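Local atomic coordinates of putative lipoprotein (Bacteroides fragilis, PDB entry 4GBS), a protein that probably binds haem at the bacterial cell surface as a HmuY-family lipoprotein. Residues F18-I23 / H48-D53; Y44-T49 / T67-I72; V107-T112 / P134-P139; A173-V178 / M190-I195. One frame throughout, in Å; residues are numbered along the deposited sequence.

Contact 1 of 4, residues F18-I23 / H48-D53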
# COMPACT_ATOMS: atom_id res chain seq x y z
N PHE A 18 -2.73 3.34 15.08
CA PHE A 18 -3.04 2.92 13.70
C PHE A 18 -4.05 3.88 13.05
O PHE A 18 -4.80 4.56 13.75
CB PHE A 18 -3.56 1.48 13.64
CG PHE A 18 -2.50 0.49 14.07
CD1 PHE A 18 -1.46 0.15 13.21
CD2 PHE A 18 -2.53 -0.07 15.34
CE1 PHE A 18 -0.47 -0.74 13.63
CE2 PHE A 18 -1.54 -0.97 15.74
CZ PHE A 18 -0.52 -1.30 14.88
N GLY A 19 -4.03 3.93 11.72
CA GLY A 19 -4.88 4.80 10.91
C GLY A 19 -4.15 6.03 10.42
O GLY A 19 -2.94 5.98 10.18
N PHE A 20 -4.87 7.15 10.29
CA PHE A 20 -4.30 8.42 9.85
C PHE A 20 -3.70 9.10 11.08
O PHE A 20 -4.31 9.97 11.70
CB PHE A 20 -5.36 9.28 9.12
CG PHE A 20 -5.67 8.80 7.72
CD1 PHE A 20 -6.47 7.67 7.51
CD2 PHE A 20 -5.18 9.47 6.61
CE1 PHE A 20 -6.75 7.22 6.21
CE2 PHE A 20 -5.48 9.03 5.30
CZ PHE A 20 -6.26 7.90 5.12
N ILE A 21 -2.49 8.64 11.45
CA ILE A 21 -1.74 9.06 12.64
C ILE A 21 -1.25 10.53 12.50
O ILE A 21 -0.99 11.18 13.52
CB ILE A 21 -0.56 8.10 12.95
CG1 ILE A 21 0.46 7.99 11.79
CG2 ILE A 21 -1.10 6.71 13.36
CD1 ILE A 21 1.78 7.32 12.16
N THR A 22 -1.18 11.06 11.27
CA THR A 22 -0.83 12.46 10.96
C THR A 22 -1.75 12.96 9.83
O THR A 22 -1.94 12.28 8.82
CB THR A 22 0.66 12.60 10.61
OG1 THR A 22 1.47 12.01 11.63
CG2 THR A 22 1.08 14.05 10.37
N ILE A 23 -2.34 14.15 10.03
CA ILE A 23 -3.20 14.82 9.05
C ILE A 23 -2.82 16.31 9.05
O ILE A 23 -2.82 16.95 10.10
CB ILE A 23 -4.71 14.61 9.31
CG1 ILE A 23 -5.11 13.12 9.23
CG2 ILE A 23 -5.54 15.43 8.33
CD1 ILE A 23 -6.49 12.77 9.76
N HIS A 48 -9.94 9.99 0.55
CA HIS A 48 -10.99 10.98 0.37
C HIS A 48 -11.63 11.34 1.71
O HIS A 48 -11.89 12.53 1.96
CB HIS A 48 -12.07 10.49 -0.60
CG HIS A 48 -11.65 10.37 -2.03
ND1 HIS A 48 -10.78 9.36 -2.45
CD2 HIS A 48 -12.05 11.07 -3.12
CE1 HIS A 48 -10.66 9.51 -3.77
NE2 HIS A 48 -11.41 10.53 -4.21
N THR A 49 -11.93 10.33 2.55
CA THR A 49 -12.61 10.53 3.84
C THR A 49 -11.62 10.46 5.04
O THR A 49 -12.04 10.74 6.17
CB THR A 49 -13.72 9.48 4.04
OG1 THR A 49 -13.17 8.16 4.05
CG2 THR A 49 -14.83 9.58 2.99
N LEU A 50 -10.33 10.11 4.79
CA LEU A 50 -9.26 9.95 5.80
C LEU A 50 -9.72 8.92 6.85
O LEU A 50 -9.69 9.15 8.06
CB LEU A 50 -8.86 11.30 6.45
CG LEU A 50 -8.49 12.41 5.48
CD1 LEU A 50 -8.14 13.68 6.21
CD2 LEU A 50 -7.37 12.00 4.55
N GLN A 51 -10.17 7.77 6.33
CA GLN A 51 -10.71 6.65 7.09
C GLN A 51 -10.05 5.33 6.70
O GLN A 51 -9.64 5.12 5.55
CB GLN A 51 -12.23 6.54 6.89
CG GLN A 51 -13.04 7.70 7.48
CD GLN A 51 -14.51 7.58 7.17
OE1 GLN A 51 -14.92 7.02 6.14
NE2 GLN A 51 -15.35 8.17 8.01
N ILE A 52 -9.99 4.43 7.69
CA ILE A 52 -9.38 3.10 7.64
C ILE A 52 -10.45 2.08 7.99
O ILE A 52 -11.32 2.34 8.81
CB ILE A 52 -8.17 3.09 8.64
CG1 ILE A 52 -6.96 3.85 8.05
CG2 ILE A 52 -7.76 1.71 9.18
CD1 ILE A 52 -6.40 3.34 6.78
N ASP A 53 -10.41 0.94 7.30
CA ASP A 53 -11.33 -0.17 7.52
C ASP A 53 -10.58 -1.45 7.19
O ASP A 53 -9.48 -1.39 6.63
CB ASP A 53 -12.63 0.01 6.68
CG ASP A 53 -13.85 -0.77 7.16
OD1 ASP A 53 -13.76 -1.43 8.23
OD2 ASP A 53 -14.92 -0.66 6.51

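Contact 2 of 4, residues Y44-T49 / T67-I72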
# COMPACT_ATOMS: atom_id res chain seq x y z
N TYR A 44 -8.07 -1.43 4.27
CA TYR A 44 -8.58 -0.47 3.30
C TYR A 44 -8.33 0.95 3.79
O TYR A 44 -8.58 1.26 4.95
CB TYR A 44 -10.08 -0.70 3.05
CG TYR A 44 -10.39 -2.10 2.56
CD1 TYR A 44 -10.32 -2.42 1.20
CD2 TYR A 44 -10.73 -3.11 3.45
CE1 TYR A 44 -10.58 -3.71 0.74
CE2 TYR A 44 -11.01 -4.40 3.00
CZ TYR A 44 -10.94 -4.70 1.65
OH TYR A 44 -11.22 -5.97 1.20
N ILE A 45 -7.81 1.78 2.88
CA ILE A 45 -7.48 3.18 3.13
C ILE A 45 -8.34 4.03 2.22
O ILE A 45 -8.38 3.81 1.01
CB ILE A 45 -5.96 3.44 2.93
CG1 ILE A 45 -5.09 2.45 3.74
CG2 ILE A 45 -5.60 4.90 3.22
CD1 ILE A 45 -3.97 1.92 3.00
N ASN A 46 -9.01 5.01 2.81
CA ASN A 46 -9.80 5.96 2.06
C ASN A 46 -9.18 7.34 2.29
O ASN A 46 -9.31 7.94 3.36
CB ASN A 46 -11.28 5.88 2.46
CG ASN A 46 -12.20 6.62 1.54
OD1 ASN A 46 -11.89 7.69 1.01
ND2 ASN A 46 -13.40 6.09 1.39
N LEU A 47 -8.45 7.81 1.27
CA LEU A 47 -7.75 9.09 1.24
C LEU A 47 -8.73 10.26 1.06
O LEU A 47 -8.39 11.39 1.41
CB LEU A 47 -6.71 9.08 0.11
CG LEU A 47 -5.50 8.15 0.30
CD1 LEU A 47 -4.69 8.07 -0.97
CD2 LEU A 47 -4.62 8.60 1.45
N HIS A 48 -9.94 9.99 0.55
CA HIS A 48 -10.99 10.98 0.37
C HIS A 48 -11.63 11.34 1.71
O HIS A 48 -11.89 12.53 1.96
CB HIS A 48 -12.07 10.49 -0.60
CG HIS A 48 -11.65 10.37 -2.03
ND1 HIS A 48 -10.78 9.36 -2.45
CD2 HIS A 48 -12.05 11.07 -3.12
CE1 HIS A 48 -10.66 9.51 -3.77
NE2 HIS A 48 -11.41 10.53 -4.21
N THR A 49 -11.93 10.33 2.55
CA THR A 49 -12.61 10.53 3.84
C THR A 49 -11.62 10.46 5.04
O THR A 49 -12.04 10.74 6.17
CB THR A 49 -13.72 9.48 4.04
OG1 THR A 49 -13.17 8.16 4.05
CG2 THR A 49 -14.83 9.58 2.99
N THR A 67 -16.64 1.93 -0.26
CA THR A 67 -15.74 2.97 -0.72
C THR A 67 -14.34 2.74 -0.11
O THR A 67 -14.23 2.35 1.05
CB THR A 67 -16.36 4.33 -0.35
OG1 THR A 67 -15.58 5.38 -0.90
CG2 THR A 67 -16.57 4.53 1.17
N TRP A 68 -13.29 2.95 -0.93
CA TRP A 68 -11.86 2.81 -0.59
C TRP A 68 -11.00 3.23 -1.79
O TRP A 68 -11.47 3.20 -2.93
CB TRP A 68 -11.49 1.37 -0.15
CG TRP A 68 -11.89 0.29 -1.12
CD1 TRP A 68 -13.15 -0.19 -1.34
CD2 TRP A 68 -11.01 -0.51 -1.91
NE1 TRP A 68 -13.12 -1.18 -2.29
CE2 TRP A 68 -11.82 -1.41 -2.65
CE3 TRP A 68 -9.62 -0.53 -2.11
CZ2 TRP A 68 -11.28 -2.32 -3.57
CZ3 TRP A 68 -9.08 -1.43 -3.01
CH2 TRP A 68 -9.91 -2.32 -3.73
N ASP A 69 -9.76 3.64 -1.53
CA ASP A 69 -8.85 4.07 -2.58
C ASP A 69 -7.74 3.02 -2.80
O ASP A 69 -7.41 2.72 -3.96
CB ASP A 69 -8.25 5.44 -2.24
CG ASP A 69 -9.31 6.51 -2.22
OD1 ASP A 69 -10.26 6.42 -3.02
OD2 ASP A 69 -9.20 7.43 -1.41
N LEU A 70 -7.22 2.43 -1.72
CA LEU A 70 -6.23 1.35 -1.80
C LEU A 70 -6.37 0.42 -0.59
O LEU A 70 -7.08 0.75 0.37
CB LEU A 70 -4.77 1.85 -1.95
CG LEU A 70 -4.10 2.59 -0.78
CD1 LEU A 70 -2.59 2.43 -0.85
CD2 LEU A 70 -4.54 4.06 -0.71
N ALA A 71 -5.76 -0.76 -0.68
CA ALA A 71 -5.81 -1.76 0.38
C ALA A 71 -4.46 -2.44 0.50
O ALA A 71 -3.75 -2.61 -0.49
CB ALA A 71 -6.90 -2.79 0.10
N ILE A 72 -4.08 -2.80 1.75
CA ILE A 72 -2.81 -3.45 2.08
C ILE A 72 -3.09 -4.77 2.81
O ILE A 72 -3.86 -4.81 3.76
CB ILE A 72 -1.88 -2.52 2.91
CG1 ILE A 72 -1.65 -1.16 2.18
CG2 ILE A 72 -0.54 -3.20 3.22
CD1 ILE A 72 -1.04 -0.07 3.02

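Contact 3 of 4, residues V107-T112 / P134-P139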
# COMPACT_ATOMS: atom_id res chain seq x y z
N VAL A 107 0.31 1.90 -14.19
CA VAL A 107 0.02 0.47 -14.17
C VAL A 107 -1.24 0.19 -13.36
O VAL A 107 -1.32 0.54 -12.17
CB VAL A 107 1.23 -0.30 -13.61
CG1 VAL A 107 1.00 -1.81 -13.64
CG2 VAL A 107 2.50 0.07 -14.38
N ALA A 108 -2.20 -0.46 -14.02
CA ALA A 108 -3.46 -0.86 -13.39
C ALA A 108 -3.27 -2.18 -12.64
O ALA A 108 -2.23 -2.82 -12.78
CB ALA A 108 -4.54 -0.99 -14.45
N ASP A 109 -4.25 -2.57 -11.83
CA ASP A 109 -4.22 -3.84 -11.12
C ASP A 109 -4.34 -4.99 -12.06
O ASP A 109 -4.94 -4.88 -13.13
CB ASP A 109 -5.36 -3.95 -10.08
CG ASP A 109 -5.25 -3.06 -8.87
OD1 ASP A 109 -4.48 -2.08 -8.91
OD2 ASP A 109 -5.95 -3.34 -7.88
N GLU A 110 -3.80 -6.12 -11.64
CA GLU A 110 -3.90 -7.38 -12.37
C GLU A 110 -4.71 -8.36 -11.55
O GLU A 110 -4.71 -8.29 -10.32
CB GLU A 110 -2.50 -7.95 -12.68
CG GLU A 110 -1.75 -7.14 -13.74
CD GLU A 110 -0.30 -7.52 -13.93
OE1 GLU A 110 0.11 -8.57 -13.39
OE2 GLU A 110 0.43 -6.77 -14.61
N TRP A 111 -5.42 -9.23 -12.22
CA TRP A 111 -6.19 -10.27 -11.55
C TRP A 111 -5.24 -11.44 -11.33
O TRP A 111 -4.60 -11.91 -12.28
CB TRP A 111 -7.44 -10.65 -12.36
CG TRP A 111 -8.23 -11.76 -11.74
CD1 TRP A 111 -8.24 -13.07 -12.14
CD2 TRP A 111 -9.01 -11.70 -10.54
NE1 TRP A 111 -9.05 -13.81 -11.30
CE2 TRP A 111 -9.53 -12.99 -10.31
CE3 TRP A 111 -9.38 -10.65 -9.68
CZ2 TRP A 111 -10.39 -13.27 -9.24
CZ3 TRP A 111 -10.25 -10.93 -8.63
CH2 TRP A 111 -10.72 -12.22 -8.40
N THR A 112 -5.06 -11.84 -10.06
CA THR A 112 -4.12 -12.89 -9.67
C THR A 112 -4.81 -14.02 -8.93
O THR A 112 -5.81 -13.80 -8.24
CB THR A 112 -3.01 -12.29 -8.77
OG1 THR A 112 -3.56 -11.85 -7.52
CG2 THR A 112 -2.23 -11.16 -9.47
N PRO A 134 -8.09 -15.54 -4.93
CA PRO A 134 -8.23 -14.88 -6.24
C PRO A 134 -8.46 -13.39 -5.93
O PRO A 134 -9.35 -13.05 -5.12
CB PRO A 134 -9.41 -15.61 -6.90
CG PRO A 134 -9.88 -16.63 -5.90
CD PRO A 134 -9.33 -16.26 -4.57
N SER A 135 -7.57 -12.53 -6.44
CA SER A 135 -7.63 -11.13 -6.06
C SER A 135 -7.00 -10.21 -7.05
O SER A 135 -6.09 -10.60 -7.78
CB SER A 135 -6.89 -10.97 -4.72
OG SER A 135 -6.76 -9.62 -4.29
N ASP A 136 -7.41 -8.93 -7.01
CA ASP A 136 -6.74 -7.84 -7.71
C ASP A 136 -5.45 -7.57 -7.00
O ASP A 136 -5.35 -7.77 -5.77
CB ASP A 136 -7.60 -6.57 -7.78
CG ASP A 136 -8.62 -6.52 -8.89
OD1 ASP A 136 -8.53 -7.34 -9.82
OD2 ASP A 136 -9.41 -5.56 -8.92
N PHE A 137 -4.45 -7.12 -7.74
CA PHE A 137 -3.14 -6.83 -7.19
C PHE A 137 -2.46 -5.75 -8.02
O PHE A 137 -2.44 -5.86 -9.25
CB PHE A 137 -2.32 -8.12 -7.17
CG PHE A 137 -0.85 -7.95 -6.83
CD1 PHE A 137 -0.45 -7.68 -5.52
CD2 PHE A 137 0.12 -8.10 -7.81
CE1 PHE A 137 0.90 -7.53 -5.21
CE2 PHE A 137 1.48 -7.96 -7.49
CZ PHE A 137 1.86 -7.68 -6.20
N ASN A 138 -1.91 -4.70 -7.37
CA ASN A 138 -1.19 -3.68 -8.11
C ASN A 138 0.29 -3.99 -8.04
O ASN A 138 0.88 -3.83 -6.97
CB ASN A 138 -1.47 -2.25 -7.65
CG ASN A 138 -1.08 -1.26 -8.74
OD1 ASN A 138 0.08 -0.90 -8.90
ND2 ASN A 138 -2.01 -0.92 -9.60
N PRO A 139 0.90 -4.47 -9.15
CA PRO A 139 2.33 -4.82 -9.08
C PRO A 139 3.24 -3.60 -8.98
O PRO A 139 4.41 -3.74 -8.60
CB PRO A 139 2.57 -5.55 -10.41
CG PRO A 139 1.51 -5.03 -11.34
CD PRO A 139 0.32 -4.75 -10.49
O HOH W 1 -7.97 -6.17 -12.50

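Contact 4 of 4, residues A173-V178 / M190-I195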
# COMPACT_ATOMS: atom_id res chain seq x y z
N ALA A 173 -2.79 10.84 -5.76
CA ALA A 173 -2.04 10.80 -4.50
C ALA A 173 -0.60 10.46 -4.77
O ALA A 173 -0.29 9.70 -5.68
CB ALA A 173 -2.64 9.79 -3.53
N ALA A 174 0.28 11.04 -3.97
CA ALA A 174 1.71 10.74 -3.97
C ALA A 174 1.98 9.97 -2.70
O ALA A 174 1.66 10.48 -1.63
CB ALA A 174 2.53 12.02 -4.09
N ILE A 175 2.39 8.69 -2.81
CA ILE A 175 2.60 7.81 -1.64
C ILE A 175 4.07 7.43 -1.53
O ILE A 175 4.72 7.12 -2.53
CB ILE A 175 1.69 6.55 -1.72
CG1 ILE A 175 0.19 6.96 -1.76
CG2 ILE A 175 1.98 5.55 -0.59
CD1 ILE A 175 -0.78 5.85 -2.18
N ARG A 176 4.58 7.42 -0.29
CA ARG A 176 5.95 7.03 -0.02
C ARG A 176 5.97 6.23 1.29
O ARG A 176 5.60 6.77 2.33
CB ARG A 176 6.84 8.29 0.03
CG ARG A 176 8.32 8.08 -0.29
CD ARG A 176 9.11 7.60 0.90
NE ARG A 176 10.54 7.53 0.64
CZ ARG A 176 11.43 7.04 1.49
NH1 ARG A 176 11.04 6.56 2.66
NH2 ARG A 176 12.71 7.00 1.17
N LEU A 177 6.36 4.93 1.22
CA LEU A 177 6.47 4.06 2.39
C LEU A 177 7.62 4.50 3.31
O LEU A 177 8.77 4.60 2.86
CB LEU A 177 6.69 2.61 1.94
CG LEU A 177 6.72 1.53 3.01
CD1 LEU A 177 5.31 1.26 3.55
CD2 LEU A 177 7.31 0.27 2.46
N VAL A 178 7.31 4.72 4.59
CA VAL A 178 8.25 5.17 5.61
C VAL A 178 8.89 3.94 6.28
O VAL A 178 10.12 3.91 6.42
CB VAL A 178 7.54 6.10 6.63
CG1 VAL A 178 8.43 6.42 7.83
CG2 VAL A 178 7.09 7.39 5.96
N MSE A 190 2.94 -1.46 8.42
CA MSE A 190 3.21 -0.57 7.28
C MSE A 190 2.84 0.90 7.58
O MSE A 190 1.70 1.20 7.93
CB MSE A 190 2.39 -1.07 6.07
CG MSE A 190 2.62 -2.56 5.76
SE MSE A 190 4.45 -3.00 5.29
CE MSE A 190 4.44 -2.37 3.52
N THR A 191 3.81 1.80 7.41
CA THR A 191 3.65 3.24 7.60
C THR A 191 4.01 3.96 6.31
O THR A 191 5.11 3.75 5.81
CB THR A 191 4.50 3.77 8.78
OG1 THR A 191 4.22 3.04 9.97
CG2 THR A 191 4.31 5.26 9.04
N PHE A 192 3.11 4.81 5.78
CA PHE A 192 3.44 5.57 4.59
C PHE A 192 2.99 7.03 4.72
O PHE A 192 2.00 7.34 5.41
CB PHE A 192 2.85 4.95 3.31
CG PHE A 192 1.35 4.93 3.18
CD1 PHE A 192 0.67 6.03 2.66
CD2 PHE A 192 0.62 3.79 3.50
CE1 PHE A 192 -0.72 6.01 2.52
CE2 PHE A 192 -0.77 3.76 3.34
CZ PHE A 192 -1.43 4.87 2.83
N ASP A 193 3.73 7.94 4.07
CA ASP A 193 3.41 9.36 3.98
C ASP A 193 2.76 9.60 2.64
O ASP A 193 3.10 8.93 1.65
CB ASP A 193 4.64 10.25 4.17
CG ASP A 193 5.27 10.26 5.54
OD1 ASP A 193 4.61 9.79 6.50
OD2 ASP A 193 6.42 10.75 5.67
N TYR A 194 1.82 10.54 2.60
CA TYR A 194 1.13 10.81 1.34
C TYR A 194 0.93 12.32 1.12
O TYR A 194 1.05 13.12 2.03
CB TYR A 194 -0.24 10.08 1.30
CG TYR A 194 -1.25 10.60 2.30
CD1 TYR A 194 -2.08 11.68 2.00
CD2 TYR A 194 -1.39 10.00 3.55
CE1 TYR A 194 -2.99 12.18 2.93
CE2 TYR A 194 -2.32 10.47 4.48
CZ TYR A 194 -3.10 11.57 4.17
OH TYR A 194 -3.97 12.07 5.12
N ILE A 195 0.62 12.67 -0.12
CA ILE A 195 0.15 13.97 -0.60
C ILE A 195 -1.16 13.69 -1.29
O ILE A 195 -1.15 12.98 -2.30
CB ILE A 195 1.12 14.79 -1.49
CG1 ILE A 195 2.47 15.06 -0.80
CG2 ILE A 195 0.44 16.10 -1.96
CD1 ILE A 195 3.57 15.55 -1.77

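Contact 1 of 4, residues F18-I23 / H48-D53
F20 lays one face of its ring on the backbone of L50, and the rest of the contact is built round this meeting. The CA of L50 stands over the middle of the ring, 3.7 Å from its centroid and 12° off the ring normal, a CH-pi contact over the ring face. L50 can offer its CA in this way because the chain there follows a G1 beta bulge, in which L50 and Q51 together face N46; the positive phi and psi of L50 belong to that bulge. Its side chain then runs at about a right angle to that of F20, and CD2 of L50 touches CE2 of F20 at 3.6 Å. Obliquely to the ring, CG1 of I52 comes within 3.8 Å of F20 CE1, and the same CG1 lies 3.7 Å from the CA of G19, where no side chain intervenes. F20 itself is the centre of an inverse gamma turn, and with CG anti to the carbonyl carbon (chi1 -75°) its ring is carried across to L50.

Outward the packing thins. I23 and L50 meet tip to tip, CG2 of I23 being 3.8 Å from CD1 of L50, and both I23 and Q51 are exposed. Strands 19-23 and 51-53 approach no closer than 6.5 Å at their axes, too far for backbone pairing, and they belong to different sheets: G19 and T22 bond instead to R33 and T31 of strand 29-35. The chemistry is therefore that of a sheet-to-sheet interface, in which dispersion and CH-pi contacts, rather than polar bonds, hold the two edge strands together.

Contact 2 of 4, residues Y44-T49 / T67-I72
I45 pairs with L70 in an antiparallel strand pair that ends in a classic beta bulge, D69 and L70 both facing I45. In the backbone, I45 N gives to L70 O at 2.8 Å, while the carbonyl of I45 receives two donors, D69 N and the more distant L70 N.

The polar side chains gather where the pairing ends. D69 reaches back to the turn after strand 44-46, and its OD2 is gripped twice: H48 ND1 meets it on the syn side at 2.7 Å, L47 N on the anti side at 2.8 Å. With NE2 hydrogen-bonded to D169 as well, both ring nitrogens face carboxylates, which would probably favour the protonated imidazolium. N46 closes the same turn as an Asx motif, OD1 accepting from T49 N.

Apolar contacts occupy both faces. Beside I45 and L70, CD1 of I45 packs on CD1 of I72 at 3.5 Å and against CG of L70. Beside Y44 and A71, the edge of Y44 points into the face of W68, planes at 71°; W68 holds its ring there with CG between the backbone N and the carbonyl carbon (chi1 54°). Y44 CD1 also lies 3.6 Å from A71 CB.

Contact 3 of 4, residues V107-T112 / P134-P139
E110 and F137 exchange backbone bonds as a hydrogen-bonded antiparallel pair, E110 N to F137 O and F137 N to E110 O, and T112 and S135 do the same two residues along. The carbonyl of S135 carries a second bond: T112 N and T112 OG1, each 2.8 Å from S135 O, reach it from opposite faces of its plane. Between these pairs W111 swings its ring across strand 135-137 with CG anti to its own N (chi1 178°). One ring face covers S135 N, CZ2 touches P134 CB, and D136 OD1 lies at the ring edge, 3.4 Å from CE3.

Where the pairing stops, the side-chain amide of N138 carries the link onward. Its ND2 uses both hydrogens, one for V107 O at 3.0 Å and one for D109 OD1 at 2.8 Å, each acceptor near the amide plane. P139 CG rests 4.0 Å from V107 CG1. Further out, N138 OD1 takes L141 N, and T79 OG1 also binds D109 OD1, so strand 76-79 helps to position the carboxylate. Pairing of 110-112 with 135-137, extended by a side chain across the break after 107-108, is that of neighbouring strands in a large antiparallel beta-sheet.

Contact 4 of 4, residues A173-V178 / M190-I195
R176 and D193 trade two backbone bonds, R176 N to D193 O at 2.9 Å and D193 N to R176 O at 2.8 Å, and A174 and I195 form a second such pair. V178 N adds a bond to T191 O at 2.7 Å. Between the R176-D193 and A174-I195 pairs, the CA of Y194 sits 3.0 Å from A174 O, a CA-H...O contact. The carboxylate of D193 bonds to T31 on strand 29-35, while the arginine chain bends at chi2 and leads away.

Strands 172-179 and 189-195 are the arms of a beta hairpin within the large antiparallel sheet, with strands 163-166 and 29-35 as their outer neighbours. The face bearing I175, L177, F192 and Y194 is buried; L70 and I72 of the smaller sheet pack on it, L70 on I175 and I72 on F192 and M190. A chi1 of -60° sets CG2 of I175 anti to the backbone N, and this branch presses on F192 CD1 at 3.5 Å. M190, a selenomethionine, bends twice (chi2 -62°, chi3 -77°) to bring CE within 3.7 Å of L177 CD1. On the other face V178 CG2 lies against the carboxylate carbon of D193, CG, at 3.4 Å.

In the fold
Along the chain, contact 2 begins on the stretch where contact 1 ends, the two sharing H48 and T49; contact 3 and then contact 4 follow. Contacts 1, 2 and 4 cluster, with centres 9 to 13 Å apart, whereas contact 3 lies about 23 Å from contact 1, centre to centre, across the middle of the chain. Contacts 3 and 4 pair strands within the nine-stranded antiparallel sheet and contact 2 within the four-stranded one; contact 1 bridges the two sheets. I45 and I72 pack on F192, joining contacts 2 and 4 in the buried interior, while the Y194 hydroxyl reaches F20 and L50 of the more superficial contact 1. The fold is thus all-beta, consistent with the HmuY family.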